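Local coordinates for bifunctional purine biosynthetic protein ADE5,7 (Cryptococcus neoformans var. grubii serotype A, PDB 7LVO), which catalyses the ATP-dependent joining of phosphoribosylamine and glycine in de novo purine synthesis through this N-terminal GAR synthetase part of a bifunctional, homodimeric enzyme, at residues Leu148-Met153 against Ala161-Phe166; Leu244-Gly249 against Val253-Ala258; Val62-Val67 against Gln102-Asp107; Thr74-Gly79 against Thr414-Asn419. All coordinates share one frame; numbering follows the deposited sequence.

Interaction 1 of 4, residues Leu148-Met153 against Ala161-Phe166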
loop_
_atom_site.group_PDB
_atom_site.type_symbol
_atom_site.label_atom_id
_atom_site.label_comp_id
_atom_site.label_asym_id
_atom_site.label_seq_id
_atom_site.Cartn_x
_atom_site.Cartn_y
_atom_site.Cartn_z
ATOM N N LEU A 148 13.219 -11.015 -8.398
ATOM C CA LEU A 148 13.861 -11.356 -7.133
ATOM C C LEU A 148 12.845 -11.885 -6.126
ATOM O O LEU A 148 13.119 -12.855 -5.406
ATOM C CB LEU A 148 14.594 -10.136 -6.576
ATOM C CG LEU A 148 15.280 -10.298 -5.219
ATOM C CD1 LEU A 148 16.406 -9.277 -5.074
ATOM C CD2 LEU A 148 14.296 -10.156 -4.060
ATOM N N SER A 149 11.666 -11.268 -6.066
ATOM C CA SER A 149 10.666 -11.684 -5.088
ATOM C C SER A 149 10.210 -13.112 -5.342
ATOM O O SER A 149 10.057 -13.903 -4.401
ATOM C CB SER A 149 9.471 -10.731 -5.117
ATOM O OG SER A 149 8.714 -10.900 -6.297
ATOM N N LYS A 150 9.984 -13.466 -6.608
ATOM C CA LYS A 150 9.549 -14.823 -6.919
ATOM C C LYS A 150 10.644 -15.835 -6.599
ATOM O O LYS A 150 10.362 -16.915 -6.067
ATOM C CB LYS A 150 9.137 -14.919 -8.388
ATOM C CG LYS A 150 7.968 -14.017 -8.759
ATOM C CD LYS A 150 6.641 -14.501 -8.184
ATOM C CE LYS A 150 6.201 -15.825 -8.815
ATOM N NZ LYS A 150 4.800 -16.189 -8.444
ATOM N N GLU A 151 11.898 -15.508 -6.923
ATOM C CA GLU A 151 13.005 -16.377 -6.543
ATOM C C GLU A 151 13.068 -16.538 -5.029
ATOM O O GLU A 151 13.276 -17.645 -4.524
ATOM C CB GLU A 151 14.325 -15.816 -7.080
ATOM C CG GLU A 151 15.534 -16.703 -6.805
ATOM C CD GLU A 151 16.858 -15.992 -7.048
ATOM O OE1 GLU A 151 16.847 -14.852 -7.564
ATOM O OE2 GLU A 151 17.914 -16.572 -6.717
ATOM N N PHE A 152 12.902 -15.436 -4.292
ATOM C CA PHE A 152 12.894 -15.503 -2.835
ATOM C C PHE A 152 11.822 -16.463 -2.335
ATOM O O PHE A 152 12.062 -17.244 -1.411
ATOM C CB PHE A 152 12.680 -14.097 -2.258
ATOM C CG PHE A 152 12.494 -14.070 -0.764
ATOM C CD1 PHE A 152 11.237 -14.202 -0.205
ATOM C CD2 PHE A 152 13.582 -13.913 0.078
ATOM C CE1 PHE A 152 11.065 -14.182 1.167
ATOM C CE2 PHE A 152 13.416 -13.895 1.451
ATOM C CZ PHE A 152 12.162 -14.028 1.998
ATOM N N MET A 153 10.629 -16.419 -2.933
ATOM C CA MET A 153 9.552 -17.289 -2.480
ATOM C C MET A 153 9.902 -18.756 -2.715
ATOM O O MET A 153 9.706 -19.604 -1.836
ATOM C CB MET A 153 8.249 -16.922 -3.197
ATOM C CG MET A 153 7.742 -15.525 -2.901
ATOM S SD MET A 153 6.343 -15.070 -3.961
ATOM C CE MET A 153 6.308 -13.290 -3.752
ATOM N N ALA A 161 2.581 -18.721 -7.386
ATOM C CA ALA A 161 2.315 -19.293 -8.701
ATOM C C ALA A 161 3.614 -19.711 -9.383
ATOM O O ALA A 161 4.642 -19.032 -9.275
ATOM C CB ALA A 161 1.568 -18.286 -9.574
ATOM N N ALA A 162 3.566 -20.846 -10.082
ATOM C CA ALA A 162 4.692 -21.271 -10.902
ATOM C C ALA A 162 5.121 -20.132 -11.814
ATOM O O ALA A 162 4.296 -19.326 -12.256
ATOM C CB ALA A 162 4.319 -22.498 -11.732
ATOM N N PHE A 163 6.422 -20.056 -12.086
ATOM C CA PHE A 163 6.960 -18.901 -12.791
ATOM C C PHE A 163 8.321 -19.231 -13.385
ATOM O O PHE A 163 8.946 -20.241 -13.053
ATOM C CB PHE A 163 7.099 -17.699 -11.850
ATOM C CG PHE A 163 8.281 -17.798 -10.923
ATOM C CD1 PHE A 163 8.191 -18.508 -9.738
ATOM C CD2 PHE A 163 9.486 -17.200 -11.246
ATOM C CE1 PHE A 163 9.280 -18.605 -8.887
ATOM C CE2 PHE A 163 10.574 -17.294 -10.402
ATOM C CZ PHE A 163 10.468 -17.996 -9.221
ATOM N N ARG A 164 8.774 -18.345 -14.270
ATOM C CA ARG A 164 10.154 -18.317 -14.731
ATOM C C ARG A 164 10.479 -16.874 -15.105
ATOM O O ARG A 164 9.672 -16.194 -15.750
ATOM C CB ARG A 164 10.391 -19.242 -15.925
ATOM C CG ARG A 164 10.435 -20.728 -15.580
ATOM C CD ARG A 164 11.537 -21.069 -14.570
ATOM N NE ARG A 164 12.856 -20.618 -14.997
ATOM C CZ ARG A 164 13.567 -19.673 -14.389
ATOM N NH1 ARG A 164 13.132 -19.074 -13.291
ATOM N NH2 ARG A 164 14.747 -19.327 -14.894
ATOM N N SER A 165 11.654 -16.411 -14.696
ATOM C CA SER A 165 12.084 -15.045 -14.945
ATOM C C SER A 165 12.990 -14.990 -16.168
ATOM O O SER A 165 13.691 -15.952 -16.491
ATOM C CB SER A 165 12.815 -14.474 -13.729
ATOM O OG SER A 165 11.923 -14.318 -12.641
ATOM N N PHE A 166 12.962 -13.846 -16.849
ATOM C CA PHE A 166 13.738 -13.641 -18.059
ATOM C C PHE A 166 14.278 -12.220 -18.078
ATOM O O PHE A 166 13.679 -11.305 -17.509
ATOM C CB PHE A 166 12.895 -13.880 -19.323
ATOM C CG PHE A 166 12.267 -15.240 -19.389
ATOM C CD1 PHE A 166 11.036 -15.478 -18.802
ATOM C CD2 PHE A 166 12.906 -16.281 -20.043
ATOM C CE1 PHE A 166 10.454 -16.730 -18.863
ATOM C CE2 PHE A 166 12.327 -17.535 -20.110
ATOM C CZ PHE A 166 11.100 -17.757 -19.519
#

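Interaction 2 of 4, residues Leu244-Gly249 against Val253-Ala258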
loop_
_atom_site.group_PDB
_atom_site.type_symbol
_atom_site.label_atom_id
_atom_site.label_comp_id
_atom_site.label_asym_id
_atom_site.label_seq_id
_atom_site.Cartn_x
_atom_site.Cartn_y
_atom_site.Cartn_z
ATOM N N LEU A 244 -1.699 -6.917 6.005
ATOM C CA LEU A 244 -0.695 -5.959 6.439
ATOM C C LEU A 244 -0.180 -6.348 7.819
ATOM O O LEU A 244 -0.966 -6.685 8.711
ATOM C CB LEU A 244 -1.273 -4.543 6.480
ATOM C CG LEU A 244 -1.568 -3.906 5.123
ATOM C CD1 LEU A 244 -2.784 -4.545 4.469
ATOM C CD2 LEU A 244 -1.760 -2.400 5.293
ATOM N N ALA A 245 1.138 -6.281 7.994
ATOM C CA ALA A 245 1.773 -6.707 9.236
ATOM C C ALA A 245 2.963 -5.813 9.548
ATOM O O ALA A 245 3.787 -5.544 8.671
ATOM C CB ALA A 245 2.226 -8.171 9.140
ATOM N N PHE A 246 3.048 -5.362 10.798
ATOM C CA PHE A 246 4.217 -4.630 11.268
ATOM C C PHE A 246 5.360 -5.597 11.534
ATOM O O PHE A 246 5.147 -6.703 12.035
ATOM C CB PHE A 246 3.889 -3.856 12.546
ATOM C CG PHE A 246 2.813 -2.824 12.374
ATOM C CD1 PHE A 246 3.120 -1.544 11.959
ATOM C CD2 PHE A 246 1.483 -3.140 12.638
ATOM C CE1 PHE A 246 2.122 -0.590 11.803
ATOM C CE2 PHE A 246 0.488 -2.202 12.479
ATOM C CZ PHE A 246 0.808 -0.915 12.067
ATOM N N SER A 247 6.583 -5.164 11.223
ATOM C CA SER A 247 7.759 -6.009 11.377
ATOM C C SER A 247 8.929 -5.195 11.893
ATOM O O SER A 247 9.169 -4.074 11.430
ATOM C CB SER A 247 8.151 -6.669 10.049
ATOM O OG SER A 247 9.374 -7.358 10.162
ATOM N N ASP A 248 9.657 -5.766 12.852
ATOM C CA ASP A 248 10.900 -5.177 13.337
ATOM C C ASP A 248 12.117 -6.028 12.985
ATOM O O ASP A 248 13.188 -5.849 13.576
ATOM C CB ASP A 248 10.819 -4.939 14.844
ATOM C CG ASP A 248 10.957 -6.218 15.660
ATOM O OD1 ASP A 248 11.038 -7.330 15.079
ATOM O OD2 ASP A 248 10.988 -6.107 16.904
ATOM N N GLY A 249 11.972 -6.948 12.025
ATOM C CA GLY A 249 13.018 -7.845 11.616
ATOM C C GLY A 249 12.953 -9.206 12.282
ATOM O O GLY A 249 13.437 -10.191 11.714
ATOM N N VAL A 253 3.630 -8.486 13.520
ATOM C CA VAL A 253 2.285 -8.400 14.082
ATOM C C VAL A 253 1.296 -8.076 12.967
ATOM O O VAL A 253 1.286 -6.947 12.461
ATOM C CB VAL A 253 2.213 -7.343 15.196
ATOM C CG1 VAL A 253 0.801 -7.232 15.745
ATOM C CG2 VAL A 253 3.203 -7.678 16.322
ATOM N N PRO A 254 0.457 -9.018 12.554
ATOM C CA PRO A 254 -0.485 -8.723 11.466
ATOM C C PRO A 254 -1.636 -7.844 11.923
ATOM O O PRO A 254 -2.038 -7.855 13.087
ATOM C CB PRO A 254 -0.993 -10.110 11.034
ATOM C CG PRO A 254 -0.073 -11.111 11.682
ATOM C CD PRO A 254 0.439 -10.444 12.934
ATOM N N MET A 255 -2.162 -7.071 10.985
ATOM C CA MET A 255 -3.433 -6.386 11.162
ATOM C C MET A 255 -4.553 -7.256 10.616
ATOM O O MET A 255 -4.308 -8.229 9.897
ATOM C CB MET A 255 -3.408 -5.043 10.443
ATOM C CG MET A 255 -2.218 -4.156 10.782
ATOM S SD MET A 255 -2.376 -2.519 10.027
ATOM C CE MET A 255 -3.446 -1.708 11.192
ATOM N N PRO A 256 -5.805 -6.940 10.946
ATOM C CA PRO A 256 -6.926 -7.699 10.375
ATOM C C PRO A 256 -6.848 -7.725 8.856
ATOM O O PRO A 256 -6.589 -6.705 8.211
ATOM C CB PRO A 256 -8.161 -6.939 10.870
ATOM C CG PRO A 256 -7.706 -6.276 12.138
ATOM C CD PRO A 256 -6.258 -5.911 11.906
ATOM N N ALA A 257 -7.071 -8.906 8.286
ATOM C CA ALA A 257 -7.010 -9.066 6.842
ATOM C C ALA A 257 -8.032 -8.161 6.167
ATOM O O ALA A 257 -9.123 -7.920 6.683
ATOM C CB ALA A 257 -7.261 -10.523 6.451
ATOM N N ALA A 258 -7.665 -7.654 4.996
ATOM C CA ALA A 258 -8.507 -6.735 4.249
ATOM C C ALA A 258 -8.703 -7.245 2.830
ATOM O O ALA A 258 -7.963 -8.101 2.346
ATOM C CB ALA A 258 -7.898 -5.325 4.221
#

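Interaction 3 of 4, residues Val62-Val67 against Gln102-Asp107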
loop_
_atom_site.group_PDB
_atom_site.type_symbol
_atom_site.label_atom_id
_atom_site.label_comp_id
_atom_site.label_asym_id
_atom_site.label_seq_id
_atom_site.Cartn_x
_atom_site.Cartn_y
_atom_site.Cartn_z
ATOM N N VAL A 62 3.762 12.731 20.174
ATOM C CA VAL A 62 4.047 13.392 18.909
ATOM C C VAL A 62 3.659 14.858 19.035
ATOM O O VAL A 62 2.532 15.175 19.429
ATOM C CB VAL A 62 3.298 12.722 17.742
ATOM C CG1 VAL A 62 3.460 13.538 16.464
ATOM C CG2 VAL A 62 3.795 11.301 17.549
ATOM N N ALA A 63 4.596 15.751 18.691
ATOM C CA ALA A 63 4.344 17.182 18.699
ATOM C C ALA A 63 4.308 17.808 17.312
ATOM O O ALA A 63 3.783 18.918 17.169
ATOM C CB ALA A 63 5.413 17.904 19.533
ATOM N N ARG A 64 4.839 17.132 16.296
ATOM C CA ARG A 64 4.947 17.716 14.964
ATOM C C ARG A 64 4.813 16.618 13.922
ATOM O O ARG A 64 5.494 15.590 14.007
ATOM C CB ARG A 64 6.287 18.447 14.802
ATOM C CG ARG A 64 6.465 19.169 13.483
ATOM C CD ARG A 64 7.865 19.773 13.391
ATOM N NE ARG A 64 8.049 20.576 12.186
ATOM C CZ ARG A 64 9.214 21.070 11.788
ATOM N NH1 ARG A 64 10.325 20.845 12.468
ATOM N NH2 ARG A 64 9.265 21.803 10.679
ATOM N N ILE A 65 3.928 16.839 12.953
ATOM C CA ILE A 65 3.738 15.940 11.818
ATOM C C ILE A 65 3.931 16.757 10.549
ATOM O O ILE A 65 3.262 17.779 10.359
ATOM C CB ILE A 65 2.348 15.287 11.833
ATOM C CG1 ILE A 65 2.232 14.262 12.958
ATOM C CG2 ILE A 65 2.051 14.634 10.491
ATOM C CD1 ILE A 65 2.890 12.939 12.652
ATOM N N VAL A 66 4.850 16.322 9.694
ATOM C CA VAL A 66 5.153 17.003 8.444
ATOM C C VAL A 66 4.815 16.053 7.303
ATOM O O VAL A 66 5.318 14.924 7.257
ATOM C CB VAL A 66 6.621 17.446 8.373
ATOM C CG1 VAL A 66 6.912 18.083 7.032
ATOM C CG2 VAL A 66 6.942 18.401 9.508
ATOM N N VAL A 67 3.969 16.512 6.385
ATOM C CA VAL A 67 3.535 15.722 5.239
ATOM C C VAL A 67 4.144 16.361 4.004
ATOM O O VAL A 67 3.766 17.477 3.621
ATOM C CB VAL A 67 2.005 15.649 5.135
ATOM C CG1 VAL A 67 1.593 14.473 4.298
ATOM C CG2 VAL A 67 1.378 15.593 6.525
ATOM N N GLN A 102 17.368 16.895 8.437
ATOM C CA GLN A 102 18.482 17.024 9.371
ATOM C C GLN A 102 18.438 18.356 10.104
ATOM O O GLN A 102 18.633 18.408 11.325
ATOM C CB GLN A 102 19.807 16.866 8.624
ATOM C CG GLN A 102 21.023 16.804 9.522
ATOM C CD GLN A 102 22.308 16.565 8.749
ATOM O OE1 GLN A 102 22.318 16.572 7.519
ATOM N NE2 GLN A 102 23.403 16.350 9.473
ATOM N N LYS A 103 18.184 19.447 9.378
ATOM C CA LYS A 103 18.125 20.761 10.007
ATOM C C LYS A 103 16.901 20.926 10.898
ATOM O O LYS A 103 16.914 21.774 11.797
ATOM C CB LYS A 103 18.133 21.854 8.937
ATOM C CG LYS A 103 19.387 21.881 8.070
ATOM C CD LYS A 103 20.632 22.190 8.894
ATOM C CE LYS A 103 21.862 22.348 8.008
ATOM N NZ LYS A 103 22.172 21.107 7.240
ATOM N N GLU A 104 15.849 20.140 10.677
ATOM C CA GLU A 104 14.623 20.237 11.455
ATOM C C GLU A 104 14.568 19.236 12.600
ATOM O O GLU A 104 13.561 19.189 13.315
ATOM C CB GLU A 104 13.405 20.042 10.544
ATOM C CG GLU A 104 13.322 21.035 9.398
ATOM C CD GLU A 104 12.925 22.427 9.857
ATOM O OE1 GLU A 104 12.461 22.575 11.008
ATOM O OE2 GLU A 104 13.064 23.375 9.055
ATOM N N ASN A 105 15.614 18.434 12.785
ATOM C CA ASN A 105 15.666 17.450 13.866
ATOM C C ASN A 105 14.467 16.504 13.809
ATOM O O ASN A 105 13.770 16.280 14.802
ATOM C CB ASN A 105 15.752 18.142 15.229
ATOM C CG ASN A 105 17.099 18.795 15.461
ATOM O OD1 ASN A 105 17.192 20.011 15.624
ATOM N ND2 ASN A 105 18.151 17.985 15.472
ATOM N N ILE A 106 14.234 15.944 12.625
ATOM C CA ILE A 106 13.174 14.959 12.459
ATOM C C ILE A 106 13.582 13.672 13.162
ATOM O O ILE A 106 14.711 13.191 13.003
ATOM C CB ILE A 106 12.891 14.714 10.970
ATOM C CG1 ILE A 106 12.339 15.982 10.320
ATOM C CG2 ILE A 106 11.923 13.542 10.797
ATOM C CD1 ILE A 106 11.021 16.463 10.892
ATOM N N ASP A 107 12.662 13.107 13.945
ATOM C CA ASP A 107 12.935 11.903 14.708
ATOM C C ASP A 107 12.551 10.632 13.980
ATOM O O ASP A 107 12.997 9.550 14.380
ATOM C CB ASP A 107 12.184 11.953 16.043
ATOM C CG ASP A 107 12.557 13.166 16.876
ATOM O OD1 ASP A 107 13.758 13.320 17.199
ATOM O OD2 ASP A 107 11.647 13.964 17.195
#

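Interaction 4 of 4, residues Thr74-Gly79 against Thr414-Asn419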
loop_
_atom_site.group_PDB
_atom_site.type_symbol
_atom_site.label_atom_id
_atom_site.label_comp_id
_atom_site.label_asym_id
_atom_site.label_seq_id
_atom_site.Cartn_x
_atom_site.Cartn_y
_atom_site.Cartn_z
ATOM N N THR A 74 -4.527 16.929 4.534
ATOM C CA THR A 74 -3.528 17.232 5.552
ATOM C C THR A 74 -3.345 18.733 5.716
ATOM O O THR A 74 -3.037 19.202 6.815
ATOM C CB THR A 74 -2.195 16.571 5.195
ATOM O OG1 THR A 74 -1.730 17.069 3.939
ATOM C CG2 THR A 74 -2.360 15.055 5.099
ATOM N N ALA A 75 -3.549 19.503 4.644
ATOM C CA ALA A 75 -3.404 20.950 4.734
ATOM C C ALA A 75 -4.456 21.573 5.646
ATOM O O ALA A 75 -4.212 22.628 6.234
ATOM C CB ALA A 75 -3.477 21.571 3.341
ATOM N N LEU A 76 -5.607 20.927 5.798
ATOM C CA LEU A 76 -6.686 21.463 6.615
ATOM C C LEU A 76 -6.680 20.950 8.051
ATOM O O LEU A 76 -7.378 21.522 8.896
ATOM C CB LEU A 76 -8.036 21.130 5.972
ATOM C CG LEU A 76 -8.320 21.831 4.643
ATOM C CD1 LEU A 76 -9.579 21.282 3.992
ATOM C CD2 LEU A 76 -8.438 23.333 4.859
ATOM N N MET A 77 -5.914 19.900 8.351
ATOM C CA MET A 77 -5.910 19.359 9.706
ATOM C C MET A 77 -5.438 20.396 10.715
ATOM O O MET A 77 -5.991 20.504 11.817
ATOM C CB MET A 77 -5.021 18.115 9.772
ATOM C CG MET A 77 -5.521 16.949 8.959
ATOM S SD MET A 77 -4.498 15.475 9.142
ATOM C CE MET A 77 -4.798 15.071 10.867
ATOM N N GLY A 78 -4.412 21.160 10.366
ATOM C CA GLY A 78 -3.875 22.112 11.316
ATOM C C GLY A 78 -3.224 21.410 12.497
ATOM O O GLY A 78 -2.868 20.228 12.447
ATOM N N GLY A 79 -3.072 22.170 13.577
ATOM C CA GLY A 79 -2.490 21.619 14.786
ATOM C C GLY A 79 -1.070 21.138 14.545
ATOM O O GLY A 79 -0.202 21.886 14.072
ATOM N N THR A 414 -6.251 15.806 -3.761
ATOM C CA THR A 414 -6.855 17.108 -3.517
ATOM C C THR A 414 -5.752 18.123 -3.234
ATOM O O THR A 414 -4.597 17.768 -2.985
ATOM C CB THR A 414 -7.848 17.076 -2.348
ATOM O OG1 THR A 414 -7.148 16.833 -1.121
ATOM C CG2 THR A 414 -8.906 15.998 -2.562
ATOM N N LYS A 415 -6.129 19.401 -3.259
ATOM C CA LYS A 415 -5.183 20.481 -3.030
ATOM C C LYS A 415 -5.956 21.722 -2.616
ATOM O O LYS A 415 -7.104 21.919 -3.028
ATOM C CB LYS A 415 -4.346 20.767 -4.281
ATOM C CG LYS A 415 -3.148 21.670 -4.039
ATOM C CD LYS A 415 -2.608 22.238 -5.348
ATOM C CE LYS A 415 -1.273 22.943 -5.139
ATOM N NZ LYS A 415 -1.322 23.936 -4.025
ATOM N N ARG A 416 -5.321 22.549 -1.788
ATOM C CA ARG A 416 -5.877 23.840 -1.413
ATOM C C ARG A 416 -5.331 24.919 -2.341
ATOM O O ARG A 416 -4.159 24.888 -2.727
ATOM C CB ARG A 416 -5.544 24.179 0.039
ATOM C CG ARG A 416 -6.356 23.405 1.063
ATOM C CD ARG A 416 -7.804 23.865 1.101
ATOM N NE ARG A 416 -7.972 25.127 1.814
ATOM C CZ ARG A 416 -9.130 25.758 1.957
ATOM N NH1 ARG A 416 -10.245 25.281 1.428
ATOM N NH2 ARG A 416 -9.172 26.894 2.648
ATOM N N SER A 417 -6.186 25.878 -2.690
ATOM C CA SER A 417 -5.784 26.952 -3.594
ATOM C C SER A 417 -6.773 28.100 -3.444
ATOM O O SER A 417 -7.908 28.003 -3.921
ATOM C CB SER A 417 -5.732 26.453 -5.033
ATOM O OG SER A 417 -7.012 26.043 -5.470
ATOM N N ASP A 418 -6.346 29.175 -2.784
ATOM C CA ASP A 418 -7.159 30.381 -2.642
ATOM C C ASP A 418 -8.432 30.098 -1.846
ATOM O O ASP A 418 -9.537 30.483 -2.232
ATOM C CB ASP A 418 -7.489 30.979 -4.012
ATOM C CG ASP A 418 -6.252 31.197 -4.864
ATOM O OD1 ASP A 418 -5.157 31.402 -4.293
ATOM O OD2 ASP A 418 -6.372 31.160 -6.109
ATOM N N ASN A 419 -8.266 29.414 -0.717
ATOM C CA ASN A 419 -9.367 29.115 0.195
ATOM C C ASN A 419 -10.453 28.295 -0.507
ATOM O O ASN A 419 -11.610 28.706 -0.621
ATOM C CB ASN A 419 -9.944 30.403 0.791
ATOM C CG ASN A 419 -10.860 30.141 1.976
ATOM O OD1 ASN A 419 -10.681 29.170 2.714
ATOM N ND2 ASN A 419 -11.848 31.008 2.162
#

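Interaction 1 of 4, residues Leu148-Met153 against Ala161-Phe166
K150 sets its CB over one face of the F163 ring. This carbon sits almost above the ring centre, 3.4 Å from the centroid and 13° off the ring normal. This is a CH-pi contact. The two side chains slide past each other in opposite directions. The next close carbon, K150 CE, lies 3.5 Å from F163 CD1, toward the CG end of the ring. At the outer end, F163 CZ reaches the helix backbone and lies 3.3 Å from the carbonyl O of K150. The ring gets there because F163 CG stands between its own backbone N and carbonyl carbon (chi1 76°), which lifts the phenyl off strand 163-167 toward helix 146-155.

The lysine chain is bent at chi2 and chi3. These bends bring NZ back toward the loop ahead of the strand. There K150 NZ gives a hydrogen bond of 3.0 Å to A161 O. NZ lies in the plane of that carbonyl, on a lone pair, with a C=O...N angle of 127°. NZ also bonds T160 OG1 and forms a salt bridge with E233 OE1. E233 belongs to the neighbouring strand 229-234 and falls in the predicted ATP-binding region of the ATP-grasp domain.

K150 thus has two distinct halves. CB and CE rest against the phenyl ring, while the buried ammonium is gripped by a carbonyl, a hydroxyl and a carboxylate. These three partners fix both the position of NZ and the direction in which it points.

Interaction 2 of 4, residues Leu244-Gly249 against Val253-Ala258
Strands 240-248 and 252-254 run antiparallel, with F246 and V253 as a hydrogen-bonded pair and A245 and P254 as a non-hydrogen-bonded pair. F246 N donates to V253 O at 2.9 Å. V253 N returns a bond of 2.8 Å to F246 O. Beyond P254, which has no N-H to give, M255 N bonds L244 O at 2.6 Å. That bond is nearly straight, 175° at the hydrogen. At the A245-P254 pair the chains draw close, and the CA of A245 lies 3.3 Å from V253 O in a CA-H...O contact.

The two strands form a beta hairpin at the margin of a four-stranded antiparallel sheet in the ATP-grasp domain; within this chain, 252-254 is an outermost strand. The two faces of the hairpin meet different helices. A245 and P254 share one face, where A245 CB packs 3.6 Å from P254 CA. Helix 287-307 covers them through L298 and V294. F246 and V253 share the other face, and the F246 ring packs on V357, L358 and C361 of helix 354-362.

M255 meets this ring obliquely. Its CG lies 3.7 Å from F246 CE2, and SD makes a Met-aromatic contact 4.8 Å from the ring centroid. With the chain bent at chi3 (82°), M255 CE stays 4.2 Å from F246 CE2. The same sulfur approaches L244 CB, while the leucine side chain continues onto M315 and F317 of strand 315-323.

Interaction 3 of 4, residues Val62-Val67 against Gln102-Asp107
R64 and E104 meet through their charged ends, and little else touches between strand 62-67 and the end of helix 95-104. The close part is a salt bridge. R64 NH1 donates to E104 OE1 at 3.1 Å, with 155° at the hydrogen. R64 NH2 adds a weak bond of 3.3 Å to the same E104 OE1, so one carboxylate oxygen takes both donors. The oxygen lies at the edge of the guanidinium, in its plane. NH1 comes from the anti side, well out of the carboxylate plane. The two flat groups stand 81° apart.

R64 reaches across fully extended, its CG opposite the backbone N (chi1 -176°). E104 is bent at chi2.

The looser side is at the surface, where both residues remain partly exposed. On the inner side W100 of the same helix touches R64, V66 and I106. Just past E104, N105 has positive phi and ends the helix in a Schellman motif. The arrangement is that of a helix packed on a parallel beta sheet, here in the N domain of GAR synthetase.

Interaction 4 of 4, residues Thr74-Gly79 against Thr414-Asn419
R416 leaves strand 414-416 with its CB directed at helix 72-77, and the rest of its side chain passes A75 and crosses L76. CG lies opposite the carbonyl carbon, beside the backbone N (chi1 -75°). This brings R416 CG within 4.1 Å of A75 CB. The chain then bends at both chi2 and chi3 and turns across L76. The next atom, CD of R416, lies 3.8 Å from L76 CD2. NE comes nearer, with R416 NE and L76 CD2 3.6 Å apart. CZ of R416 follows at 3.8 Å from the same methyl, L76 CD2.

The leucine therefore covers one face of the guanidinium with a single methyl, 3.6 Å above the plane and offset toward the rim of the group. The two side chains cross at about a right angle. At the tip, R416 NH2 turns back to its own segment and donates to N419 OD1 at 2.7 Å. That bond uses a lone pair in the amide carbonyl plane, but the oxygen is tilted 18° from the guanidinium plane. N419 is poorly ordered, so this end is less certain.

T421 of the paired strand 421-423 touches both L76 and R416. G72 N makes a weak hydrogen bond to T414 OG1. The contact joins the N domain to the C domain, more than 330 residues away in sequence.

Across the two segments the contact is made by carbon atoms against an arginine. The methyl shields part of one guanidinium face, while NH2 can still reach a polar partner, N419, near the edge of the group.

In the fold
Interactions 1 and 2 both belong to the ATP-grasp part, with centres 23 Å apart and nearest atoms about 11 Å apart. They lie by the predicted nucleotide and magnesium sites: the K150 side chain is about 7 Å from that of E331, and the L244 side chain about 8 Å from that of N333. Interactions 3 and 4 are away from these sites. They touch each other through V67 CG2 and T74 CB, 3.9 Å apart, where strand 62-67 leads into helix 72-77. Interaction 4 brings together the N and C domains, and interactions 1 and 2 are nested within the loop it closes. Interactions 1 and 4 are farthest apart, 43 Å between centres.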